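Local coordinates for protein HAD superfamily hydrolase (Brucella suis biovar 1, PDB 6NQ4) that probably acts as a phosphatase of the haloacid dehalogenase superfamily and binds a sodium ion, at residues D30-C41 with R63-V74; E141-T150 with R169-A180. All blocks are in the same frame, centred on the assembly; numbering follows the deposited sequence. Where two conformers were deposited one is given.

Contact 1 of 2, residues D30-C41 with R63-V74; sequences DDLTDRYDAIFC and RARAKGVTIILV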
loop_
_atom_site.group_PDB
_atom_site.type_symbol
_atom_site.label_atom_id
_atom_site.label_comp_id
_atom_site.label_asym_id
_atom_site.label_seq_id
_atom_site.Cartn_x
_atom_site.Cartn_y
_atom_site.Cartn_z
ATOM N N ASP A 30 -17.957 -2.087 -14.922
ATOM C CA ASP A 30 -18.691 -3.166 -15.575
ATOM C C ASP A 30 -18.365 -3.290 -17.056
ATOM O O ASP A 30 -18.587 -4.355 -17.641
ATOM C CB ASP A 30 -20.195 -2.920 -15.450
ATOM C CG ASP A 30 -20.624 -2.579 -14.043
ATOM O OD1 ASP A 30 -19.936 -1.769 -13.377
ATOM O OD2 ASP A 30 -21.670 -3.109 -13.611
ATOM N N ASP A 31 -17.865 -2.228 -17.685
ATOM C CA ASP A 31 -17.527 -2.309 -19.100
ATOM C C ASP A 31 -16.221 -3.049 -19.357
ATOM O O ASP A 31 -15.876 -3.282 -20.523
ATOM C CB ASP A 31 -17.462 -0.905 -19.685
ATOM C CG ASP A 31 -18.802 -0.184 -19.610
ATOM O OD1 ASP A 31 -19.855 -0.837 -19.801
ATOM O OD2 ASP A 31 -18.802 1.034 -19.351
ATOM N N LEU A 32 -15.503 -3.431 -18.300
ATOM C CA LEU A 32 -14.220 -4.116 -18.412
ATOM C C LEU A 32 -14.230 -5.534 -17.869
ATOM O O LEU A 32 -13.370 -6.332 -18.259
ATOM C CB LEU A 32 -13.134 -3.338 -17.650
ATOM C CG LEU A 32 -12.822 -1.904 -18.092
ATOM C CD1 LEU A 32 -11.752 -1.290 -17.196
ATOM C CD2 LEU A 32 -12.368 -1.898 -19.544
ATOM N N THR A 33 -15.162 -5.864 -16.973
ATOM C CA THR A 33 -15.037 -7.076 -16.176
ATOM C C THR A 33 -15.310 -8.359 -16.951
ATOM O O THR A 33 -14.952 -9.431 -16.453
ATOM C CB THR A 33 -15.878 -6.995 -14.892
ATOM O OG1 THR A 33 -17.219 -6.605 -15.207
ATOM C CG2 THR A 33 -15.276 -6.000 -13.899
ATOM N N ASP A 34 -15.912 -8.288 -18.145
ATOM C CA ASP A 34 -16.109 -9.505 -18.930
ATOM C C ASP A 34 -14.787 -10.132 -19.342
ATOM O O ASP A 34 -14.761 -11.316 -19.702
ATOM C CB ASP A 34 -16.939 -9.243 -20.194
ATOM C CG ASP A 34 -18.439 -9.208 -19.926
ATOM O OD1 ASP A 34 -18.852 -9.298 -18.756
ATOM O OD2 ASP A 34 -19.217 -9.102 -20.903
ATOM N N ARG A 35 -13.692 -9.373 -19.308
ATOM C CA ARG A 35 -12.398 -9.865 -19.759
ATOM C C ARG A 35 -11.474 -10.281 -18.621
ATOM O O ARG A 35 -10.356 -10.735 -18.893
ATOM C CB ARG A 35 -11.709 -8.822 -20.645
ATOM N N TYR A 36 -11.906 -10.157 -17.360
ATOM C CA TYR A 36 -11.056 -10.461 -16.211
ATOM C C TYR A 36 -11.737 -11.421 -15.239
ATOM O O TYR A 36 -12.959 -11.396 -15.055
ATOM C CB TYR A 36 -10.632 -9.168 -15.472
ATOM C CG TYR A 36 -9.899 -8.221 -16.389
ATOM C CD1 TYR A 36 -8.570 -8.434 -16.717
ATOM C CD2 TYR A 36 -10.553 -7.133 -16.959
ATOM C CE1 TYR A 36 -7.904 -7.591 -17.572
ATOM C CE2 TYR A 36 -9.891 -6.279 -17.830
ATOM C CZ TYR A 36 -8.566 -6.518 -18.134
ATOM O OH TYR A 36 -7.898 -5.676 -18.989
ATOM N N ASP A 37 -10.925 -12.278 -14.614
ATOM C CA ASP A 37 -11.392 -13.153 -13.548
ATOM C C ASP A 37 -11.078 -12.614 -12.164
ATOM O O ASP A 37 -11.663 -13.083 -11.181
ATOM C CB ASP A 37 -10.789 -14.553 -13.693
ATOM C CG ASP A 37 -11.211 -15.242 -14.982
ATOM O OD1 ASP A 37 -12.369 -15.060 -15.413
ATOM O OD2 ASP A 37 -10.383 -15.966 -15.570
ATOM N N ALA A 38 -10.188 -11.636 -12.059
ATOM C CA ALA A 38 -9.847 -11.090 -10.760
ATOM C C ALA A 38 -9.417 -9.645 -10.913
ATOM O O ALA A 38 -9.010 -9.205 -11.995
ATOM C CB ALA A 38 -8.723 -11.875 -10.097
ATOM N N ILE A 39 -9.498 -8.922 -9.798
ATOM C CA ILE A 39 -9.101 -7.527 -9.717
ATOM C C ILE A 39 -8.202 -7.369 -8.503
ATOM O O ILE A 39 -8.492 -7.927 -7.439
ATOM C CB ILE A 39 -10.356 -6.642 -9.566
ATOM C CG1 ILE A 39 -11.086 -6.525 -10.903
ATOM C CG2 ILE A 39 -9.998 -5.264 -8.993
ATOM C CD1 ILE A 39 -12.454 -5.857 -10.786
ATOM N N PHE A 40 -7.098 -6.629 -8.666
ATOM C CA PHE A 40 -6.286 -6.144 -7.547
ATOM C C PHE A 40 -6.595 -4.655 -7.427
ATOM O O PHE A 40 -6.185 -3.866 -8.287
ATOM C CB PHE A 40 -4.784 -6.326 -7.810
ATOM C CG PHE A 40 -4.291 -7.768 -7.864
ATOM C CD1 PHE A 40 -5.113 -8.850 -7.582
ATOM C CD2 PHE A 40 -2.968 -8.014 -8.219
ATOM C CE1 PHE A 40 -4.612 -10.167 -7.655
ATOM C CE2 PHE A 40 -2.464 -9.304 -8.288
ATOM C CZ PHE A 40 -3.285 -10.384 -8.006
ATOM N N CYS A 41 -7.327 -4.263 -6.384
ATOM C CA CYS A 41 -7.833 -2.898 -6.271
ATOM C C CYS A 41 -7.186 -2.156 -5.107
ATOM O O CYS A 41 -7.187 -2.644 -3.977
ATOM C CB CYS A 41 -9.359 -2.890 -6.132
ATOM S SG CYS A 41 -10.103 -1.230 -6.241
ATOM N N ARG A 63 -20.820 -5.346 -7.652
ATOM C CA ARG A 63 -21.362 -5.837 -8.913
ATOM C C ARG A 63 -20.384 -6.781 -9.598
ATOM O O ARG A 63 -20.791 -7.801 -10.167
ATOM C CB ARG A 63 -21.721 -4.665 -9.828
ATOM C CG ARG A 63 -22.926 -3.829 -9.360
ATOM C CD ARG A 63 -23.525 -2.976 -10.488
ATOM N NE ARG A 63 -22.517 -2.130 -11.121
ATOM C CZ ARG A 63 -22.081 -0.979 -10.614
ATOM N NH1 ARG A 63 -22.578 -0.524 -9.470
ATOM N NH2 ARG A 63 -21.147 -0.280 -11.250
ATOM N N ALA A 64 -19.091 -6.466 -9.532
ATOM C CA ALA A 64 -18.094 -7.360 -10.112
ATOM C C ALA A 64 -18.094 -8.719 -9.416
ATOM O O ALA A 64 -18.041 -9.761 -10.082
ATOM C CB ALA A 64 -16.710 -6.711 -10.081
ATOM N N ARG A 65 -18.155 -8.736 -8.081
ATOM C CA ARG A 65 -18.179 -10.016 -7.371
ATOM C C ARG A 65 -19.440 -10.802 -7.699
ATOM O O ARG A 65 -19.415 -12.038 -7.750
ATOM C CB ARG A 65 -18.097 -9.785 -5.866
ATOM C CG ARG A 65 -16.785 -9.234 -5.413
ATOM C CD ARG A 65 -16.650 -9.294 -3.896
ATOM N NE ARG A 65 -16.412 -10.658 -3.413
ATOM C CZ ARG A 65 -17.203 -11.336 -2.579
ATOM N NH1 ARG A 65 -18.330 -10.802 -2.130
ATOM N NH2 ARG A 65 -16.861 -12.559 -2.194
ATOM N N ALA A 66 -20.557 -10.105 -7.915
ATOM C CA ALA A 66 -21.794 -10.790 -8.267
ATOM C C ALA A 66 -21.704 -11.458 -9.628
ATOM O O ALA A 66 -22.492 -12.368 -9.913
ATOM C CB ALA A 66 -22.969 -9.810 -8.240
ATOM N N LYS A 67 -20.760 -11.033 -10.470
ATOM C CA LYS A 67 -20.521 -11.651 -11.767
ATOM C C LYS A 67 -19.304 -12.574 -11.747
ATOM O O LYS A 67 -18.747 -12.884 -12.803
ATOM C CB LYS A 67 -20.403 -10.584 -12.858
ATOM C CG LYS A 67 -21.637 -9.680 -12.989
ATOM C CD LYS A 67 -21.542 -8.784 -14.225
ATOM C CE LYS A 67 -21.350 -7.322 -13.849
ATOM N NZ LYS A 67 -21.063 -6.459 -15.037
ATOM N N GLY A 68 -18.877 -13.007 -10.560
ATOM C CA GLY A 68 -17.846 -14.017 -10.420
ATOM C C GLY A 68 -16.419 -13.521 -10.475
ATOM O O GLY A 68 -15.505 -14.337 -10.651
ATOM N N VAL A 69 -16.192 -12.217 -10.360
ATOM C CA VAL A 69 -14.843 -11.669 -10.370
ATOM C C VAL A 69 -14.330 -11.641 -8.933
ATOM O O VAL A 69 -14.995 -11.116 -8.035
ATOM C CB VAL A 69 -14.831 -10.263 -10.999
ATOM C CG1 VAL A 69 -13.415 -9.676 -11.000
ATOM C CG2 VAL A 69 -15.384 -10.304 -12.418
ATOM N N THR A 70 -13.154 -12.223 -8.701
ATOM C CA THR A 70 -12.552 -12.201 -7.368
ATOM C C THR A 70 -11.891 -10.844 -7.126
ATOM O O THR A 70 -11.159 -10.346 -7.987
ATOM C CB THR A 70 -11.518 -13.325 -7.240
ATOM O OG1 THR A 70 -12.164 -14.573 -7.496
ATOM C CG2 THR A 70 -10.914 -13.376 -5.838
ATOM N N ILE A 71 -12.138 -10.246 -5.954
ATOM C CA ILE A 71 -11.607 -8.922 -5.618
ATOM C C ILE A 71 -10.585 -9.069 -4.496
ATOM O O ILE A 71 -10.932 -9.456 -3.374
ATOM C CB ILE A 71 -12.710 -7.956 -5.160
ATOM C CG1 ILE A 71 -13.816 -7.806 -6.207
ATOM C CG2 ILE A 71 -12.107 -6.588 -4.819
ATOM C CD1 ILE A 71 -13.360 -7.339 -7.547
ATOM N N ILE A 72 -9.338 -8.715 -4.780
ATOM C CA ILE A 72 -8.321 -8.574 -3.749
ATOM C C ILE A 72 -8.071 -7.087 -3.587
ATOM O O ILE A 72 -7.650 -6.428 -4.540
ATOM C CB ILE A 72 -7.006 -9.280 -4.125
ATOM C CG1 ILE A 72 -7.250 -10.694 -4.662
ATOM C CG2 ILE A 72 -6.034 -9.265 -2.927
ATOM C CD1 ILE A 72 -7.881 -11.684 -3.695
ATOM N N LEU A 73 -8.282 -6.562 -2.383
ATOM C CA LEU A 73 -7.872 -5.190 -2.119
ATOM C C LEU A 73 -6.392 -5.215 -1.756
ATOM O O LEU A 73 -5.982 -5.968 -0.866
ATOM C CB LEU A 73 -8.703 -4.586 -0.994
ATOM C CG LEU A 73 -10.209 -4.547 -1.273
ATOM C CD1 LEU A 73 -10.936 -3.877 -0.109
ATOM C CD2 LEU A 73 -10.481 -3.821 -2.577
ATOM N N VAL A 74 -5.577 -4.455 -2.479
ATOM C CA VAL A 74 -4.129 -4.482 -2.330
ATOM C C VAL A 74 -3.707 -3.065 -1.958
ATOM O O VAL A 74 -3.868 -2.133 -2.760
ATOM C CB VAL A 74 -3.441 -4.948 -3.624
ATOM C CG1 VAL A 74 -1.921 -4.983 -3.452
ATOM C CG2 VAL A 74 -3.978 -6.333 -4.063
HETATM O O HOH W 1 -20.588 -6.687 -17.944
HETATM O O HOH W 2 -18.790 -5.723 -13.191
#
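Asp30 and Arg63 meet in a side-on salt bridge. NE of Arg63 donates to the syn lone pair of Asp30 OD2 at 2.8 Å, with an N-H...O angle of 171°. NH2 of Arg63 reaches Asp30 OD1 at 2.9 Å. Gripped through both oxygens, the carboxylate is held nearly coplanar with the guanidinium, 20° apart. A bend at chi3 (-54°) of Arg63 turns NE toward Asp30 OD2. Lys67 adds a long salt bridge, its NZ 3.7 Å from Asp30 OD2. One water links Lys67 NZ to Asp30 O and Asp34 OD1. NH2 of Arg63 also pairs with the C-terminal carboxylate of Val304.

The backbone bonds are those of two parallel strands. Asp37 O, Ile39 O and Cys41 O accept from Thr70 N, Ile72 N and Val74 N. Ile39 N and Cys41 N donate to Thr70 O and Ile72 O.

Apolar contacts line both faces. Ile39 lies alongside Ile71, CD1 to CD1 at 3.7 Å. Ile39 CG1 also packs against Val69 CG1 at 3.9 Å. Before the strand, Thr33 CG2 touches Ala64 CB of the helix at 4.1 Å. On the other face Phe40 lies beside Ile72, and Phe40 CB meets Val74 CG2 at 3.8 Å.

A Schellman motif at Gly68 ends the helix and turns the chain into strand 70-75. Strand 38-41, helix 55-66 and strand 70-75 form a beta-alpha-beta crossover of the Rossmann-like core. Strand 241-245 flanks strand 38-41, strand 100-103 lies beyond strand 70-75, and helix 218-232 covers the Phe40 and Ile72 face.

Contact 2 of 2, residues E141-T150 with R169-A180; sequences EFEAAGVVCT and RLRSRNLPFICA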
loop_
_atom_site.group_PDB
_atom_site.type_symbol
_atom_site.label_atom_id
_atom_site.label_comp_id
_atom_site.label_asym_id
_atom_site.label_seq_id
_atom_site.Cartn_x
_atom_site.Cartn_y
_atom_site.Cartn_z
ATOM N N GLU A 141 17.040 2.932 20.365
ATOM C CA GLU A 141 17.884 3.252 19.217
ATOM C C GLU A 141 19.321 2.751 19.393
ATOM O O GLU A 141 19.881 2.115 18.493
ATOM C CB GLU A 141 17.881 4.767 19.001
ATOM C CG GLU A 141 18.623 5.185 17.748
ATOM C CD GLU A 141 18.910 6.674 17.693
ATOM O OE1 GLU A 141 18.168 7.460 18.322
ATOM O OE2 GLU A 141 19.891 7.049 17.017
ATOM N N PHE A 142 19.935 3.026 20.551
ATOM C CA PHE A 142 21.340 2.677 20.760
ATOM C C PHE A 142 21.592 1.169 20.775
ATOM O O PHE A 142 22.740 0.744 20.586
ATOM C CB PHE A 142 21.879 3.362 22.026
ATOM C CG PHE A 142 21.545 2.644 23.318
ATOM C CD1 PHE A 142 22.446 1.747 23.879
ATOM C CD2 PHE A 142 20.351 2.890 23.985
ATOM C CE1 PHE A 142 22.156 1.093 25.074
ATOM C CE2 PHE A 142 20.048 2.236 25.171
ATOM C CZ PHE A 142 20.958 1.337 25.722
ATOM N N GLU A 143 20.545 0.357 20.965
ATOM C CA GLU A 143 20.640 -1.098 21.055
ATOM C C GLU A 143 20.319 -1.807 19.747
ATOM O O GLU A 143 20.488 -3.029 19.663
ATOM C CB GLU A 143 19.640 -1.613 22.099
ATOM C CG GLU A 143 19.867 -1.068 23.489
ATOM C CD GLU A 143 18.732 -1.389 24.458
ATOM O OE1 GLU A 143 17.545 -1.178 24.112
ATOM O OE2 GLU A 143 19.033 -1.843 25.580
ATOM N N ALA A 144 19.836 -1.089 18.748
ATOM C CA ALA A 144 19.211 -1.739 17.612
ATOM C C ALA A 144 20.246 -2.255 16.620
ATOM O O ALA A 144 21.328 -1.683 16.453
ATOM C CB ALA A 144 18.262 -0.769 16.923
ATOM N N ALA A 145 19.893 -3.357 15.955
ATOM C CA ALA A 145 20.667 -3.887 14.843
ATOM C C ALA A 145 19.959 -3.705 13.509
ATOM O O ALA A 145 20.584 -3.889 12.454
ATOM C CB ALA A 145 20.985 -5.378 15.064
ATOM N N GLY A 146 18.682 -3.341 13.535
ATOM C CA GLY A 146 17.935 -3.056 12.327
ATOM C C GLY A 146 16.831 -2.077 12.662
ATOM O O GLY A 146 16.478 -1.878 13.837
ATOM N N VAL A 147 16.276 -1.465 11.613
ATOM C CA VAL A 147 15.197 -0.493 11.750
ATOM C C VAL A 147 13.986 -0.998 10.980
ATOM O O VAL A 147 14.124 -1.521 9.871
ATOM C CB VAL A 147 15.628 0.882 11.198
ATOM C CG1 VAL A 147 14.483 1.867 11.303
ATOM C CG2 VAL A 147 16.856 1.395 11.937
ATOM N N VAL A 148 12.796 -0.830 11.557
ATOM C CA VAL A 148 11.541 -1.032 10.837
ATOM C C VAL A 148 10.747 0.250 10.937
ATOM O O VAL A 148 10.477 0.737 12.044
ATOM C CB VAL A 148 10.745 -2.222 11.389
ATOM C CG1 VAL A 148 9.407 -2.358 10.660
ATOM C CG2 VAL A 148 11.558 -3.516 11.241
ATOM N N CYS A 149 10.378 0.802 9.790
ATOM C CA CYS A 149 9.634 2.049 9.741
ATOM C C CYS A 149 8.252 1.764 9.180
ATOM O O CYS A 149 8.101 1.439 7.993
ATOM C CB CYS A 149 10.372 3.069 8.884
ATOM S SG CYS A 149 9.506 4.646 8.757
ATOM N N THR A 150 7.243 1.898 10.033
ATOM C CA THR A 150 5.855 1.790 9.598
ATOM C C THR A 150 5.236 3.145 9.298
ATOM O O THR A 150 4.211 3.193 8.618
ATOM C CB THR A 150 5.007 1.109 10.677
ATOM O OG1 THR A 150 5.081 1.877 11.888
ATOM C CG2 THR A 150 5.485 -0.316 10.932
ATOM N N ARG A 169 21.921 9.453 12.102
ATOM C CA ARG A 169 22.574 8.591 13.085
ATOM C C ARG A 169 22.460 7.132 12.688
ATOM O O ARG A 169 23.436 6.376 12.788
ATOM C CB ARG A 169 21.976 8.789 14.475
ATOM C CG ARG A 169 22.363 10.086 15.151
ATOM C CD ARG A 169 22.042 10.045 16.641
ATOM N NE ARG A 169 20.630 9.790 16.945
ATOM C CZ ARG A 169 19.691 10.730 17.019
ATOM N NH1 ARG A 169 19.990 12.008 16.795
ATOM N NH2 ARG A 169 18.444 10.394 17.317
ATOM N N LEU A 170 21.277 6.722 12.217
ATOM C CA LEU A 170 21.062 5.321 11.864
ATOM C C LEU A 170 21.904 4.947 10.653
ATOM O O LEU A 170 22.498 3.858 10.600
ATOM C CB LEU A 170 19.584 5.103 11.552
ATOM C CG LEU A 170 18.635 5.363 12.728
ATOM C CD1 LEU A 170 17.174 5.359 12.239
ATOM C CD2 LEU A 170 18.803 4.319 13.820
ATOM N N ARG A 171 21.965 5.856 9.680
ATOM C CA ARG A 171 22.749 5.614 8.476
ATOM C C ARG A 171 24.229 5.471 8.812
ATOM O O ARG A 171 24.915 4.596 8.271
ATOM C CB ARG A 171 22.497 6.745 7.478
ATOM C CG ARG A 171 22.967 6.458 6.054
ATOM C CD ARG A 171 24.407 6.861 5.831
ATOM N NE ARG A 171 24.937 6.211 4.640
ATOM C CZ ARG A 171 26.179 6.349 4.199
ATOM N NH1 ARG A 171 27.033 7.128 4.854
ATOM N NH2 ARG A 171 26.562 5.710 3.103
ATOM N N SER A 172 24.734 6.304 9.727
ATOM C CA SER A 172 26.140 6.221 10.110
ATOM C C SER A 172 26.478 4.913 10.803
ATOM O O SER A 172 27.654 4.527 10.833
ATOM C CB SER A 172 26.517 7.397 11.010
ATOM O OG SER A 172 26.477 8.598 10.268
ATOM N N ARG A 173 25.476 4.222 11.355
ATOM C CA ARG A 173 25.680 2.910 11.953
ATOM C C ARG A 173 25.392 1.784 10.975
ATOM O O ARG A 173 25.405 0.614 11.367
ATOM C CB ARG A 173 24.844 2.753 13.222
ATOM C CG ARG A 173 25.338 3.640 14.353
ATOM C CD ARG A 173 24.374 3.629 15.513
ATOM N NE ARG A 173 24.137 2.263 15.980
ATOM C CZ ARG A 173 23.037 1.868 16.608
ATOM N NH1 ARG A 173 22.065 2.736 16.847
ATOM N NH2 ARG A 173 22.901 0.602 16.991
ATOM N N ASN A 174 25.143 2.117 9.711
ATOM C CA ASN A 174 24.941 1.131 8.654
ATOM C C ASN A 174 23.759 0.211 8.945
ATOM O O ASN A 174 23.786 -0.966 8.587
ATOM C CB ASN A 174 26.216 0.312 8.413
ATOM C CG ASN A 174 26.179 -0.458 7.115
ATOM O OD1 ASN A 174 25.671 0.030 6.119
ATOM N ND2 ASN A 174 26.712 -1.671 7.124
ATOM N N LEU A 175 22.693 0.742 9.585
ATOM C CA LEU A 175 21.589 -0.151 9.915
ATOM C C LEU A 175 20.693 -0.362 8.696
ATOM O O LEU A 175 20.416 0.581 7.954
ATOM C CB LEU A 175 20.754 0.422 11.065
ATOM C CG LEU A 175 21.503 0.629 12.389
ATOM C CD1 LEU A 175 20.544 1.009 13.504
ATOM C CD2 LEU A 175 22.288 -0.613 12.777
ATOM N N PRO A 176 20.220 -1.579 8.471
ATOM C CA PRO A 176 19.240 -1.793 7.406
ATOM C C PRO A 176 17.895 -1.229 7.835
ATOM O O PRO A 176 17.532 -1.258 9.017
ATOM C CB PRO A 176 19.187 -3.320 7.274
ATOM C CG PRO A 176 19.575 -3.828 8.620
ATOM C CD PRO A 176 20.549 -2.823 9.196
ATOM N N PHE A 177 17.157 -0.705 6.860
ATOM C CA PHE A 177 15.927 0.054 7.100
ATOM C C PHE A 177 14.796 -0.615 6.330
ATOM O O PHE A 177 14.715 -0.480 5.108
ATOM C CB PHE A 177 16.157 1.485 6.603
ATOM C CG PHE A 177 15.067 2.494 6.932
ATOM C CD1 PHE A 177 13.880 2.549 6.205
ATOM C CD2 PHE A 177 15.297 3.471 7.894
ATOM C CE1 PHE A 177 12.917 3.534 6.470
ATOM C CE2 PHE A 177 14.343 4.448 8.169
ATOM C CZ PHE A 177 13.153 4.478 7.457
ATOM N N ILE A 178 13.923 -1.343 7.026
ATOM C CA ILE A 178 12.750 -1.951 6.395
ATOM C C ILE A 178 11.637 -0.907 6.360
ATOM O O ILE A 178 11.280 -0.333 7.397
ATOM C CB ILE A 178 12.297 -3.205 7.158
ATOM C CG1 ILE A 178 13.332 -4.308 7.039
ATOM C CG2 ILE A 178 10.972 -3.703 6.645
ATOM C CD1 ILE A 178 13.082 -5.471 7.985
ATOM N N CYS A 179 11.104 -0.639 5.168
ATOM C CA CYS A 179 10.012 0.313 4.994
ATOM C C CYS A 179 8.727 -0.478 4.794
ATOM O O CYS A 179 8.591 -1.191 3.790
ATOM C CB CYS A 179 10.263 1.200 3.773
ATOM S SG CYS A 179 8.871 2.303 3.382
ATOM N N ALA A 180 7.779 -0.331 5.728
ATOM C CA ALA A 180 6.530 -1.092 5.662
ATOM C C ALA A 180 5.447 -0.434 4.809
ATOM O O ALA A 180 4.385 -1.038 4.607
ATOM C CB ALA A 180 5.971 -1.361 7.069
HETATM O O HOH W 3 22.000 5.567 16.596
#
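Glu141 O lies at the edge of the Arg173 guanidinium, in its plane, as does a water joining Arg173 NH1 to Glu141 OE2. Leu175 CD1 lies over one face, offset toward the rim. NH1 of Arg173 donates to Glu141 O at 2.8 Å, from above the carbonyl plane. Ala144 N reaches the same oxygen from the opposite face. At the edge of its guanidinium, Arg169 NE donates to the syn lone pair of Glu141 OE2 at 2.8 Å, and Arg169 NH2 to Glu141 OE1 at 3.1 Å. Glu141 sends CG anti to its own N (chi1 -174°) and runs on extended to this edge. The Phe177 ring meets Val147 CG1 and Cys149 CB obliquely, with Cys149 CB 3.4 Å from CZ. Cys149 SG is 5.0 Å from the ring centroid, and Tyr203 stacks on the ring.

Val147 CG2 packs on Leu170 CD2 at 4.0 Å and on Leu175 CD1. Val148 CG2 lies alongside Ile178 CD1 under helix 104-114. Val147 N and Cys149 N donate to Pro176 O and Ile178 O, while Ile178 N and Ala180 N donate to Val147 O and Cys149 O.

This beta-alpha-beta unit is consistent with the C2-type cap of HAD phosphatases. Chemically, two arginines at the helix end hold the 3-10 segment 141-143, Arg169 through the Glu141 carboxylate and Arg173 through its backbone oxygen; the buried strands rely on backbone bonds and apolar packing.

Overall arrangement
From the N terminus, contact 1 comes first. Strand 38-41 leads through helix 55-66 to strand 70-75, and contact 1 closes that loop. The chain then passes through strand 100-103 and helix 104-114 into the second parallel sheet. Contact 2 closes the loop from strand 146-149 through helix 164-172 to strand 177-179. The contacts are in series, neither nested nor crossed. Each ties one beta-alpha-beta unit together, contact 1 in the six-stranded sheet of the core domain and contact 2 in the five-stranded one, probably the cap. The centres of the two contacts lie about 40 Å apart, on opposite sides of the chain's centre. The later strands 241-245 and 261-265 return to the first sheet.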